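Local coordinates for protein putative hydrolase (PDB 4HBS) that is of unknown function but is probably a hydrolase, built as a five-bladed beta-propeller and related by sequence to the beta-fructosidase clan, at residues K44-W55 / Q102-W113; G57-G65 / V356-A364. One frame throughout, in Å; residues are numbered along the deposited sequence.

Interaction 1 (K44-W55 / Q102-W113)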
loop_
_atom_site.group_PDB
_atom_site.type_symbol
_atom_site.label_atom_id
_atom_site.label_comp_id
_atom_site.label_asym_id
_atom_site.label_seq_id
_atom_site.Cartn_x
_atom_site.Cartn_y
_atom_site.Cartn_z
ATOM N N LYS A 44 2.823 -17.102 -7.696
ATOM C CA LYS A 44 2.033 -17.681 -6.592
ATOM C C LYS A 44 1.083 -16.632 -6.038
ATOM O O LYS A 44 -0.094 -16.923 -5.823
ATOM C CB LYS A 44 2.968 -18.177 -5.467
ATOM C CG LYS A 44 2.334 -19.063 -4.414
ATOM C CD LYS A 44 3.363 -19.425 -3.333
ATOM C CE LYS A 44 3.477 -20.906 -3.084
ATOM N NZ LYS A 44 2.404 -21.427 -2.189
ATOM N N TYR A 45 1.603 -15.398 -5.798
ATOM C CA TYR A 45 0.800 -14.300 -5.256
ATOM C C TYR A 45 -0.094 -13.738 -6.328
ATOM O O TYR A 45 -1.256 -13.521 -6.053
ATOM C CB TYR A 45 1.656 -13.221 -4.584
ATOM C CG TYR A 45 1.886 -13.568 -3.133
ATOM C CD1 TYR A 45 2.682 -14.649 -2.777
ATOM C CD2 TYR A 45 1.161 -12.941 -2.127
ATOM C CE1 TYR A 45 2.807 -15.053 -1.451
ATOM C CE2 TYR A 45 1.255 -13.352 -0.800
ATOM C CZ TYR A 45 2.060 -14.428 -0.465
ATOM O OH TYR A 45 2.117 -14.837 0.854
ATOM N N ASN A 46 0.382 -13.595 -7.569
ATOM C CA ASN A 46 -0.493 -13.153 -8.661
ATOM C C ASN A 46 -1.713 -14.092 -8.767
ATOM O O ASN A 46 -2.815 -13.610 -9.000
ATOM C CB ASN A 46 0.262 -13.103 -9.997
ATOM C CG ASN A 46 1.262 -11.981 -10.082
ATOM O OD1 ASN A 46 1.474 -11.238 -9.125
ATOM N ND2 ASN A 46 1.908 -11.821 -11.227
ATOM N N ALA A 47 -1.524 -15.420 -8.514
ATOM C CA ALA A 47 -2.613 -16.407 -8.548
ATOM C C ALA A 47 -3.515 -16.253 -7.348
ATOM O O ALA A 47 -4.735 -16.343 -7.505
ATOM C CB ALA A 47 -2.058 -17.819 -8.594
ATOM N N LEU A 48 -2.944 -15.992 -6.153
ATOM C CA LEU A 48 -3.755 -15.786 -4.950
ATOM C C LEU A 48 -4.767 -14.654 -5.138
ATOM O O LEU A 48 -5.909 -14.799 -4.711
ATOM C CB LEU A 48 -2.884 -15.479 -3.722
ATOM C CG LEU A 48 -2.269 -16.663 -3.016
ATOM C CD1 LEU A 48 -1.262 -16.188 -1.978
ATOM C CD2 LEU A 48 -3.349 -17.557 -2.367
ATOM N N PHE A 49 -4.369 -13.560 -5.812
ATOM C CA PHE A 49 -5.242 -12.419 -6.057
ATOM C C PHE A 49 -5.891 -12.465 -7.471
ATOM O O PHE A 49 -6.311 -11.431 -7.986
ATOM C CB PHE A 49 -4.474 -11.125 -5.807
ATOM C CG PHE A 49 -4.101 -10.998 -4.341
ATOM C CD1 PHE A 49 -2.986 -11.657 -3.828
ATOM C CD2 PHE A 49 -4.884 -10.255 -3.471
ATOM C CE1 PHE A 49 -2.652 -11.555 -2.477
ATOM C CE2 PHE A 49 -4.555 -10.166 -2.118
ATOM C CZ PHE A 49 -3.432 -10.811 -1.631
ATOM N N THR A 50 -6.021 -13.683 -8.062
ATOM C CA THR A 50 -6.782 -13.956 -9.284
ATOM C C THR A 50 -7.943 -14.752 -8.762
ATOM O O THR A 50 -7.850 -15.980 -8.699
ATOM C CB THR A 50 -5.965 -14.695 -10.336
ATOM O OG1 THR A 50 -4.758 -14.011 -10.556
ATOM C CG2 THR A 50 -6.671 -14.786 -11.644
ATOM N N ARG A 51 -8.985 -14.055 -8.253
ATOM C CA ARG A 51 -10.138 -14.688 -7.600
ATOM C C ARG A 51 -11.412 -14.515 -8.418
ATOM O O ARG A 51 -11.478 -13.628 -9.267
ATOM C CB ARG A 51 -10.326 -14.088 -6.204
ATOM C CG ARG A 51 -9.022 -14.021 -5.394
ATOM C CD ARG A 51 -9.175 -13.656 -3.925
ATOM N NE ARG A 51 -9.902 -14.681 -3.178
ATOM C CZ ARG A 51 -11.217 -14.708 -2.964
ATOM N NH1 ARG A 51 -11.994 -13.737 -3.427
ATOM N NH2 ARG A 51 -11.763 -15.708 -2.292
ATOM N N SER A 52 -12.412 -15.380 -8.172
ATOM C CA SER A 52 -13.682 -15.376 -8.898
ATOM C C SER A 52 -14.904 -14.987 -8.070
ATOM O O SER A 52 -15.894 -14.555 -8.663
ATOM C CB SER A 52 -13.928 -16.754 -9.488
ATOM O OG SER A 52 -12.925 -17.014 -10.455
ATOM N N LEU A 53 -14.884 -15.202 -6.738
ATOM C CA LEU A 53 -16.012 -14.895 -5.862
ATOM C C LEU A 53 -15.529 -14.051 -4.715
ATOM O O LEU A 53 -14.559 -14.433 -4.061
ATOM C CB LEU A 53 -16.645 -16.208 -5.319
ATOM C CG LEU A 53 -18.102 -16.509 -5.678
ATOM C CD1 LEU A 53 -18.660 -17.566 -4.756
ATOM C CD2 LEU A 53 -18.975 -15.251 -5.651
ATOM N N GLY A 54 -16.211 -12.948 -4.443
ATOM C CA GLY A 54 -15.807 -12.041 -3.373
ATOM C C GLY A 54 -14.776 -11.071 -3.897
ATOM O O GLY A 54 -14.908 -10.627 -5.042
ATOM N N TRP A 55 -13.727 -10.739 -3.098
ATOM C CA TRP A 55 -12.701 -9.795 -3.581
ATOM C C TRP A 55 -12.152 -10.326 -4.883
ATOM O O TRP A 55 -11.704 -11.467 -4.908
ATOM C CB TRP A 55 -11.558 -9.603 -2.566
ATOM C CG TRP A 55 -10.589 -8.534 -2.970
ATOM C CD1 TRP A 55 -10.562 -7.244 -2.538
ATOM C CD2 TRP A 55 -9.516 -8.663 -3.909
ATOM N NE1 TRP A 55 -9.560 -6.551 -3.169
ATOM C CE2 TRP A 55 -8.899 -7.400 -4.015
ATOM C CE3 TRP A 55 -9.073 -9.699 -4.749
ATOM C CZ2 TRP A 55 -7.843 -7.163 -4.893
ATOM C CZ3 TRP A 55 -8.045 -9.450 -5.627
ATOM C CH2 TRP A 55 -7.426 -8.205 -5.675
ATOM N N GLN A 102 -4.526 -12.774 6.299
ATOM C CA GLN A 102 -3.895 -13.933 5.677
ATOM C C GLN A 102 -3.304 -14.775 6.767
ATOM O O GLN A 102 -2.487 -14.259 7.525
ATOM C CB GLN A 102 -2.802 -13.504 4.709
ATOM C CG GLN A 102 -2.017 -14.657 4.077
ATOM C CD GLN A 102 -0.826 -14.196 3.296
ATOM O OE1 GLN A 102 -0.493 -13.018 3.257
ATOM N NE2 GLN A 102 -0.121 -15.127 2.701
ATOM N N THR A 103 -3.671 -16.069 6.842
ATOM C CA THR A 103 -3.125 -16.997 7.834
ATOM C C THR A 103 -2.013 -17.824 7.190
ATOM O O THR A 103 -1.985 -17.940 5.967
ATOM C CB THR A 103 -4.236 -17.914 8.356
ATOM O OG1 THR A 103 -4.843 -18.583 7.243
ATOM C CG2 THR A 103 -5.277 -17.162 9.151
ATOM N N PRO A 104 -1.118 -18.475 7.969
ATOM C CA PRO A 104 -0.079 -19.319 7.338
ATOM C C PRO A 104 -0.669 -20.431 6.452
ATOM O O PRO A 104 -1.641 -21.070 6.868
ATOM C CB PRO A 104 0.666 -19.906 8.541
ATOM C CG PRO A 104 0.433 -18.934 9.636
ATOM C CD PRO A 104 -0.963 -18.453 9.438
ATOM N N GLY A 105 -0.110 -20.618 5.243
ATOM C CA GLY A 105 -0.560 -21.654 4.309
ATOM C C GLY A 105 -0.378 -21.316 2.841
ATOM O O GLY A 105 -0.001 -22.183 2.050
ATOM N N GLU A 106 -0.684 -20.058 2.466
ATOM C CA GLU A 106 -0.575 -19.513 1.102
ATOM C C GLU A 106 -1.497 -20.223 0.056
ATOM O O GLU A 106 -1.165 -20.290 -1.139
ATOM C CB GLU A 106 0.881 -19.475 0.632
ATOM C CG GLU A 106 1.699 -18.455 1.387
ATOM C CD GLU A 106 3.118 -18.331 0.880
ATOM O OE1 GLU A 106 3.669 -19.341 0.379
ATOM O OE2 GLU A 106 3.689 -17.225 1.010
ATOM N N LYS A 107 -2.687 -20.659 0.505
ATOM C CA LYS A 107 -3.755 -21.202 -0.340
ATOM C C LYS A 107 -4.919 -20.163 -0.254
ATOM O O LYS A 107 -4.874 -19.310 0.629
ATOM C CB LYS A 107 -4.165 -22.622 0.130
ATOM C CG LYS A 107 -3.015 -23.652 0.247
ATOM C CD LYS A 107 -2.284 -23.960 -1.089
ATOM C CE LYS A 107 -0.765 -23.788 -1.017
ATOM N NZ LYS A 107 -0.121 -23.771 -2.367
ATOM N N ASP A 108 -5.926 -20.189 -1.154
ATOM C CA ASP A 108 -7.012 -19.191 -1.086
ATOM C C ASP A 108 -7.775 -19.274 0.215
ATOM O O ASP A 108 -8.222 -18.247 0.727
ATOM C CB ASP A 108 -7.999 -19.308 -2.244
ATOM C CG ASP A 108 -8.786 -18.013 -2.436
ATOM O OD1 ASP A 108 -8.239 -17.061 -3.084
ATOM O OD2 ASP A 108 -9.905 -17.905 -1.864
ATOM N N GLU A 109 -7.929 -20.496 0.753
ATOM C CA GLU A 109 -8.569 -20.735 2.050
ATOM C C GLU A 109 -7.935 -19.886 3.166
ATOM O O GLU A 109 -8.602 -19.624 4.165
ATOM C CB GLU A 109 -8.523 -22.240 2.440
ATOM C CG GLU A 109 -7.143 -22.892 2.421
ATOM C CD GLU A 109 -7.071 -24.375 2.752
ATOM O OE1 GLU A 109 -8.132 -25.003 2.975
ATOM O OE2 GLU A 109 -5.940 -24.915 2.769
ATOM N N ASN A 110 -6.655 -19.471 3.006
ATOM C CA ASN A 110 -5.945 -18.680 4.002
ATOM C C ASN A 110 -6.230 -17.179 3.902
ATOM O O ASN A 110 -5.936 -16.470 4.854
ATOM C CB ASN A 110 -4.456 -18.935 3.915
ATOM C CG ASN A 110 -4.105 -20.380 4.191
ATOM O OD1 ASN A 110 -3.865 -21.177 3.274
ATOM N ND2 ASN A 110 -4.127 -20.765 5.458
ATOM N N LEU A 111 -6.798 -16.689 2.791
ATOM C CA LEU A 111 -7.168 -15.280 2.663
ATOM C C LEU A 111 -8.534 -15.104 3.328
ATOM O O LEU A 111 -9.549 -15.410 2.705
ATOM C CB LEU A 111 -7.217 -14.862 1.175
ATOM C CG LEU A 111 -5.952 -15.103 0.338
ATOM C CD1 LEU A 111 -6.077 -14.438 -1.024
ATOM C CD2 LEU A 111 -4.698 -14.602 1.044
ATOM N N VAL A 112 -8.564 -14.680 4.606
ATOM C CA VAL A 112 -9.818 -14.525 5.363
ATOM C C VAL A 112 -10.376 -13.105 5.171
ATOM O O VAL A 112 -10.035 -12.198 5.932
ATOM C CB VAL A 112 -9.623 -14.870 6.863
ATOM C CG1 VAL A 112 -10.952 -14.830 7.611
ATOM C CG2 VAL A 112 -8.961 -16.244 7.016
ATOM N N TRP A 113 -11.267 -12.934 4.177
ATOM C CA TRP A 113 -11.872 -11.631 3.856
ATOM C C TRP A 113 -12.846 -11.243 4.958
ATOM O O TRP A 113 -13.896 -11.889 5.097
ATOM C CB TRP A 113 -12.591 -11.676 2.484
ATOM C CG TRP A 113 -11.687 -12.113 1.378
ATOM C CD1 TRP A 113 -11.479 -13.394 0.948
ATOM C CD2 TRP A 113 -10.686 -11.309 0.743
ATOM N NE1 TRP A 113 -10.439 -13.431 0.050
ATOM C CE2 TRP A 113 -9.915 -12.165 -0.078
ATOM C CE3 TRP A 113 -10.365 -9.946 0.787
ATOM C CZ2 TRP A 113 -8.848 -11.693 -0.861
ATOM C CZ3 TRP A 113 -9.297 -9.486 0.042
ATOM C CH2 TRP A 113 -8.559 -10.349 -0.786
#

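Interaction 2 (G57-G65 / V356-A364)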
loop_
_atom_site.group_PDB
_atom_site.type_symbol
_atom_site.label_atom_id
_atom_site.label_comp_id
_atom_site.label_asym_id
_atom_site.label_seq_id
_atom_site.Cartn_x
_atom_site.Cartn_y
_atom_site.Cartn_z
ATOM N N GLY A 57 -10.530 -7.826 -7.316
ATOM C CA GLY A 57 -9.847 -6.673 -7.898
ATOM C C GLY A 57 -9.822 -5.508 -6.930
ATOM O O GLY A 57 -10.789 -5.293 -6.203
ATOM N N GLY A 58 -8.714 -4.778 -6.895
ATOM C CA GLY A 58 -8.545 -3.709 -5.927
ATOM C C GLY A 58 -7.298 -2.866 -6.033
ATOM O O GLY A 58 -6.447 -3.059 -6.897
ATOM N N ASP A 59 -7.207 -1.949 -5.097
ATOM C CA ASP A 59 -6.282 -0.825 -4.980
ATOM C C ASP A 59 -5.712 -0.795 -3.572
ATOM O O ASP A 59 -6.264 -1.445 -2.681
ATOM C CB ASP A 59 -7.177 0.385 -5.209
ATOM C CG ASP A 59 -6.594 1.706 -5.578
ATOM O OD1 ASP A 59 -6.236 1.868 -6.747
ATOM O OD2 ASP A 59 -6.754 2.677 -4.772
ATOM N N GLY A 60 -4.661 -0.011 -3.359
ATOM C CA GLY A 60 -3.989 0.067 -2.066
ATOM C C GLY A 60 -3.089 -1.137 -1.908
ATOM O O GLY A 60 -2.028 -1.195 -2.532
ATOM N N VAL A 61 -3.553 -2.153 -1.160
ATOM C CA VAL A 61 -2.834 -3.418 -0.959
ATOM C C VAL A 61 -1.636 -3.124 -0.056
ATOM O O VAL A 61 -0.529 -2.877 -0.532
ATOM C CB VAL A 61 -2.443 -4.121 -2.312
ATOM C CG1 VAL A 61 -1.911 -5.524 -2.072
ATOM C CG2 VAL A 61 -3.638 -4.175 -3.271
ATOM N N PHE A 62 -1.905 -3.071 1.254
ATOM C CA PHE A 62 -0.923 -2.786 2.306
ATOM C C PHE A 62 -0.900 -3.924 3.298
ATOM O O PHE A 62 -1.944 -4.238 3.854
ATOM C CB PHE A 62 -1.298 -1.504 3.052
ATOM C CG PHE A 62 -1.337 -0.220 2.265
ATOM C CD1 PHE A 62 -2.421 0.080 1.446
ATOM C CD2 PHE A 62 -0.407 0.781 2.502
ATOM C CE1 PHE A 62 -2.488 1.296 0.765
ATOM C CE2 PHE A 62 -0.489 2.007 1.841
ATOM C CZ PHE A 62 -1.519 2.249 0.961
ATOM N N THR A 63 0.281 -4.507 3.570
ATOM C CA THR A 63 0.424 -5.596 4.539
ATOM C C THR A 63 0.975 -5.086 5.863
ATOM O O THR A 63 1.609 -4.026 5.930
ATOM C CB THR A 63 1.321 -6.688 4.013
ATOM O OG1 THR A 63 2.533 -6.101 3.587
ATOM C CG2 THR A 63 0.703 -7.443 2.901
ATOM N N THR A 64 0.732 -5.864 6.916
ATOM C CA THR A 64 1.203 -5.603 8.264
ATOM C C THR A 64 1.266 -6.935 8.960
ATOM O O THR A 64 0.216 -7.480 9.323
ATOM C CB THR A 64 0.279 -4.600 8.993
ATOM O OG1 THR A 64 0.474 -3.303 8.442
ATOM C CG2 THR A 64 0.531 -4.537 10.508
ATOM N N GLY A 65 2.475 -7.478 9.113
ATOM C CA GLY A 65 2.667 -8.729 9.829
ATOM C C GLY A 65 2.168 -8.569 11.253
ATOM O O GLY A 65 2.380 -7.506 11.857
ATOM N N VAL A 356 0.392 2.779 -13.539
ATOM C CA VAL A 356 0.898 1.867 -12.545
ATOM C C VAL A 356 1.163 2.780 -11.344
ATOM O O VAL A 356 1.684 3.888 -11.509
ATOM C CB VAL A 356 2.106 0.987 -12.981
ATOM C CG1 VAL A 356 3.180 1.785 -13.711
ATOM C CG2 VAL A 356 2.688 0.248 -11.792
ATOM N N TYR A 357 0.699 2.393 -10.178
ATOM C CA TYR A 357 0.848 3.247 -9.009
ATOM C C TYR A 357 0.854 2.404 -7.756
ATOM O O TYR A 357 0.830 1.175 -7.855
ATOM C CB TYR A 357 -0.267 4.306 -8.985
ATOM C CG TYR A 357 -1.670 3.738 -8.991
ATOM C CD1 TYR A 357 -2.269 3.311 -10.175
ATOM C CD2 TYR A 357 -2.425 3.688 -7.826
ATOM C CE1 TYR A 357 -3.553 2.777 -10.183
ATOM C CE2 TYR A 357 -3.720 3.188 -7.825
ATOM C CZ TYR A 357 -4.290 2.747 -9.011
ATOM O OH TYR A 357 -5.585 2.286 -9.036
HETATM N N MSE A 358 0.997 3.047 -6.591
HETATM C CA MSE A 358 1.018 2.362 -5.316
HETATM C C MSE A 358 2.033 1.214 -5.310
HETATM O O MSE A 358 1.687 0.054 -5.043
HETATM C CB MSE A 358 -0.378 1.843 -4.995
HETATM C CG MSE A 358 -0.629 1.729 -3.526
HETATM SE SE MSE A 358 -1.031 3.427 -2.726
HETATM C CE MSE A 358 -2.872 3.605 -3.464
ATOM N N VAL A 359 3.280 1.533 -5.636
ATOM C CA VAL A 359 4.336 0.529 -5.621
ATOM C C VAL A 359 4.686 0.373 -4.156
ATOM O O VAL A 359 5.302 1.270 -3.575
ATOM C CB VAL A 359 5.522 0.906 -6.517
ATOM C CG1 VAL A 359 6.574 -0.187 -6.496
ATOM C CG2 VAL A 359 5.044 1.143 -7.945
ATOM N N ASN A 360 4.161 -0.711 -3.537
ATOM C CA ASN A 360 4.269 -1.002 -2.113
ATOM C C ASN A 360 5.237 -2.088 -1.812
ATOM O O ASN A 360 5.433 -2.980 -2.617
ATOM C CB ASN A 360 2.899 -1.377 -1.549
ATOM C CG ASN A 360 1.991 -0.182 -1.378
ATOM O OD1 ASN A 360 2.404 0.981 -1.517
ATOM N ND2 ASN A 360 0.740 -0.437 -1.052
ATOM N N ILE A 361 5.794 -2.031 -0.597
ATOM C CA ILE A 361 6.821 -2.928 -0.069
ATOM C C ILE A 361 6.157 -3.796 1.009
ATOM O O ILE A 361 5.304 -3.290 1.741
ATOM C CB ILE A 361 7.987 -2.005 0.430
ATOM C CG1 ILE A 361 9.057 -1.871 -0.651
ATOM C CG2 ILE A 361 8.572 -2.365 1.790
ATOM C CD1 ILE A 361 9.964 -3.061 -0.770
ATOM N N HIS A 362 6.483 -5.115 1.063
ATOM C CA HIS A 362 5.838 -6.074 1.993
ATOM C C HIS A 362 6.866 -6.928 2.755
ATOM O O HIS A 362 7.045 -8.111 2.461
ATOM C CB HIS A 362 4.853 -6.984 1.226
ATOM C CG HIS A 362 3.839 -6.222 0.441
ATOM N ND1 HIS A 362 2.862 -5.481 1.067
ATOM C CD2 HIS A 362 3.730 -6.048 -0.894
ATOM C CE1 HIS A 362 2.154 -4.918 0.107
ATOM N NE2 HIS A 362 2.646 -5.221 -1.097
ATOM N N PRO A 363 7.496 -6.350 3.798
ATOM C CA PRO A 363 8.450 -7.122 4.623
ATOM C C PRO A 363 7.894 -8.423 5.198
ATOM O O PRO A 363 8.641 -9.378 5.328
ATOM C CB PRO A 363 8.783 -6.160 5.761
ATOM C CG PRO A 363 8.523 -4.829 5.219
ATOM C CD PRO A 363 7.357 -4.975 4.304
ATOM N N ALA A 364 6.594 -8.456 5.554
ATOM C CA ALA A 364 5.936 -9.646 6.105
ATOM C C ALA A 364 5.968 -10.855 5.139
ATOM O O ALA A 364 5.980 -11.998 5.606
ATOM C CB ALA A 364 4.496 -9.318 6.447
HETATM O O HOH W 1 0.212 -1.962 -3.835
#

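Interaction 1 (K44-W55 / Q102-W113)
R51 and D108 form a two-bond salt bridge in which NE and NH2 each take one carboxylate oxygen. R51 NE meets D108 OD1 and R51 NH2 meets D108 OD2, both at 2.9 Å. Both oxygens use syn lone pairs, and the two planar groups are nearly coplanar. The third guanidinium nitrogen, NH1, turns back to its own loop and bonds L53 O and W55 O. All three nitrogens therefore have acceptors. W113 NE1 lies over one guanidinium face, 3.4 Å from R51 CZ, with the indole steeply tilted. With an alanine here, D108 would probably lose its ionic mate, the L53 and W55 carbonyls this donor, and the W113 indole part of its support.

Q102 NE2 gives Y45 OH a fairly straight bond of 2.9 Å, at 162°. Y45 OH in turn donates to E106 OE2, which it meets on the anti side. That oxygen also bonds a glycerol. E106 OE1 forms a looser salt bridge with K44 NZ, 3.5 Å away, while the stronger partner of K44 is E21. Q102 OE1 bonds W73 NE1, so both ends of this amide are used.

Apolar groups fill the middle and the far end. L48 packs its CB on L111 CD1. W55 sets its CB over the six-membered ring of W113, 3.4 Å from the centroid, as a CH-pi contact. The indole planes are almost parallel, 4° apart, but so offset that there is little stacking overlap. W55 CG stands anti to its N (chi1 -174°), which lays CB and the five-membered ring against W113 and sends the far end of the indole away.

The chemistry implies that helix 43-48 and the loop after it are held to the outer edge of a propeller blade by salt bridges and a hydrogen-bond chain through Y45, on the two sides of an apolar centre.

Interaction 2 (G57-G65 / V356-A364)
Strands 60-65 and 356-361 run almost parallel, at 11° with axes 7.5 Å apart, and G60 lies level with M358 and F62 with N360, but side chains and a water rather than backbone bonds join them. The two belong to different sheets. V61 and F62 form a G1 beta bulge opposite S74.

N360 reaches across with its ND2 and donates to V61 O at 2.8 Å. The bond is straight (164°) and lies in the amide plane, but it comes in from above the carbonyl plane. The same ND2 sits over the centre of the F62 ring, 3.7 Å above it. N360 OD1 has a weak bond to W299 NE1, so the amide is held at both ends.

H362 ND1 and T63 OG1 are hydrogen-bonded at 2.6 Å. The hydroxyl meets the imidazole at its edge. On T63, OG1 stands between the backbone N and the carbonyl carbon (chi1 52°), which turns the hydroxyl to H362 ND1. H362 NE2 bonds S374 OG, so both ring nitrogens are used.

M358 is a selenomethionine. Its SE approaches F62 CZ obliquely, at 3.9 Å, as a Met-aromatic contact. Water 1 bridges G60 O (2.7 Å) and M358 O (2.8 Å), though it cannot serve every acceptor around it at once. Y357 OH points at D59 OD1 in a doubtful, very short hydrogen bond.

The contact lies close to the centre of the chain, as expected for inner strands of neighbouring propeller blades. Its chemistry implies a polar seam, in which buried carbonyls and side-chain nitrogens of one blade are satisfied by the next or by water.

Along the chain the segments come in the order 44-55, 57-65, 102-113 and 356-364, so the two contacts cross. Interaction 1 closes a loop of 46 residues, which holds most of the sheet 60-65, 71-75, 98-102 and 111-113. Interaction 2 closes a far longer loop of 290 residues, running round most of the propeller. Both reach that same sheet at its two edges: interaction 2 meets strand 60-65, interaction 1 strand 111-113. Strand 356-361 shares its sheet with N-terminal strands 24-26 and 38-42 and C-terminal strand 399-403, so both chain ends meet there, as in a propeller's closing blade. Together the contacts tie this blade and helix 43-48 to the next.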